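Local coordinates for protein YJHT (Escherichia coli, PDB 2UVK) that catalyses the interconversion of the alpha- and beta-anomers of N-acetylneuraminate, speeding sialic acid to its anomeric equilibrium in the periplasm, at residues I256-A261 against V336-K341. Sequence-based numbering, arbitrary orientation.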
loop_
_atom_site.group_PDB
_atom_site.type_symbol
_atom_site.label_atom_id
_atom_site.label_comp_id
_atom_site.label_asym_id
_atom_site.label_seq_id
_atom_site.Cartn_x
_atom_site.Cartn_y
_atom_site.Cartn_z
ATOM N N ILE B 256 -27.641 -1.399 14.684
ATOM C CA ILE B 256 -27.253 -1.850 16.020
ATOM C C ILE B 256 -25.719 -1.870 16.084
ATOM O O ILE B 256 -25.089 -2.481 15.217
ATOM C CB ILE B 256 -27.748 -3.268 16.315
ATOM C CG1 ILE B 256 -29.264 -3.343 16.199
ATOM C CG2 ILE B 256 -27.308 -3.699 17.726
ATOM C CD1 ILE B 256 -29.772 -4.754 16.052
ATOM N N PHE B 257 -25.142 -1.171 17.062
ATOM C CA PHE B 257 -23.670 -1.217 17.328
ATOM C C PHE B 257 -23.456 -1.571 18.782
ATOM O O PHE B 257 -23.921 -0.867 19.677
ATOM C CB PHE B 257 -23.005 0.129 17.037
ATOM C CG PHE B 257 -21.476 0.139 17.215
ATOM C CD1 PHE B 257 -20.686 -0.731 16.504
ATOM C CD2 PHE B 257 -20.848 1.076 18.042
ATOM C CE1 PHE B 257 -19.284 -0.709 16.636
ATOM C CE2 PHE B 257 -19.469 1.097 18.191
ATOM C CZ PHE B 257 -18.680 0.172 17.489
ATOM N N ALA B 258 -22.729 -2.665 19.014
ATOM C CA ALA B 258 -22.569 -3.209 20.365
ATOM C C ALA B 258 -21.118 -3.590 20.639
ATOM O O ALA B 258 -20.408 -4.030 19.769
ATOM C CB ALA B 258 -23.461 -4.411 20.578
ATOM N N GLY B 259 -20.717 -3.403 21.887
ATOM C CA GLY B 259 -19.411 -3.867 22.344
ATOM C C GLY B 259 -18.230 -3.162 21.711
ATOM O O GLY B 259 -18.317 -2.006 21.292
ATOM N N GLY B 260 -17.108 -3.880 21.617
ATOM C CA GLY B 260 -15.856 -3.296 21.212
ATOM C C GLY B 260 -14.960 -3.074 22.414
ATOM O O GLY B 260 -15.402 -3.179 23.554
ATOM N N ALA B 261 -13.689 -2.833 22.139
ATOM C CA ALA B 261 -12.707 -2.598 23.190
ATOM C C ALA B 261 -11.878 -1.363 22.882
ATOM O O ALA B 261 -11.762 -0.937 21.737
ATOM C CB ALA B 261 -11.789 -3.844 23.358
ATOM N N VAL B 336 -25.191 -14.173 21.018
ATOM C CA VAL B 336 -26.181 -13.207 21.484
ATOM C C VAL B 336 -27.008 -12.787 20.278
ATOM O O VAL B 336 -26.500 -12.707 19.153
ATOM C CB VAL B 336 -25.469 -11.943 22.076
ATOM C CG1 VAL B 336 -26.463 -11.031 22.817
ATOM C CG2 VAL B 336 -24.319 -12.362 22.991
ATOM N N LEU B 337 -28.292 -12.517 20.512
ATOM C CA LEU B 337 -29.157 -11.960 19.492
ATOM C C LEU B 337 -29.678 -10.608 19.992
ATOM O O LEU B 337 -30.234 -10.512 21.095
ATOM C CB LEU B 337 -30.307 -12.919 19.194
ATOM C CG LEU B 337 -31.029 -12.683 17.869
ATOM C CD1 LEU B 337 -30.150 -12.848 16.632
ATOM C CD2 LEU B 337 -32.215 -13.651 17.815
ATOM N N ILE B 338 -29.466 -9.563 19.201
ATOM C CA ILE B 338 -29.962 -8.232 19.517
ATOM C C ILE B 338 -31.038 -7.889 18.488
ATOM O O ILE B 338 -30.768 -7.809 17.298
ATOM C CB ILE B 338 -28.844 -7.163 19.535
ATOM C CG1 ILE B 338 -27.703 -7.615 20.460
ATOM C CG2 ILE B 338 -29.372 -5.820 20.031
ATOM C CD1 ILE B 338 -26.485 -6.706 20.481
ATOM N N THR B 339 -32.269 -7.714 18.965
ATOM C CA THR B 339 -33.382 -7.354 18.095
ATOM C C THR B 339 -33.933 -5.998 18.529
ATOM O O THR B 339 -33.866 -5.643 19.708
ATOM C CB THR B 339 -34.526 -8.377 18.172
ATOM O OG1 THR B 339 -34.009 -9.718 18.244
ATOM C CG2 THR B 339 -35.454 -8.230 16.946
ATOM N N VAL B 340 -34.476 -5.239 17.582
ATOM C CA VAL B 340 -35.180 -4.006 17.932
ATOM C C VAL B 340 -36.683 -4.253 17.849
ATOM O O VAL B 340 -37.193 -4.649 16.801
ATOM C CB VAL B 340 -34.785 -2.797 17.043
ATOM C CG1 VAL B 340 -33.283 -2.505 17.165
ATOM C CG2 VAL B 340 -35.191 -3.030 15.583
ATOM N N LYS B 341 -37.360 -4.088 18.986
ATOM C CA LYS B 341 -38.816 -3.944 19.054
ATOM C C LYS B 341 -38.966 -2.465 19.379
ATOM O O LYS B 341 -38.763 -2.059 20.521
#
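I256 meets I338 and V340 where two neighbouring blades of the Kelch-repeat beta-propeller pack face to face, and the contact illustrates blade-to-blade packing by aliphatic side chains, isoleucine and valine with one alanine. Strands 254-262 and 335-341 belong to separate four-stranded antiparallel sheets; the axes of residues 256-258 and 336-341 approach to 9.1 Å and run at 141° to each other. At I256, CG2 touches I338 CG2 at 3.8 Å, the two isoleucines meeting at a slant. Its longer branch, with CG1 anti to the carbonyl carbon (chi1 -59°) and an extended chi2 of 162°, carries CD1 to 3.4 Å from the backbone O of I338. On the way, I256 CG1 passes V340 CG1 at 4.2 Å. L291 of strand 284-293 and L319 of strand 318-322 also touch I256, so both blades contribute to its surroundings. With alanine at I256, the contacts of CG2 and CD1 with I338 and of CG1 with V340 would go, which would probably open a gap between strand 254-262 and the side chains of I338 and V340. The CA–CB bond of F257 points away from the interface, and its side chain touches V237 and V243, whereas A258 faces strand 335-341 again. There the seam narrows to one methyl pair: CB of A258 rests 3.8 Å from CD1 of I338.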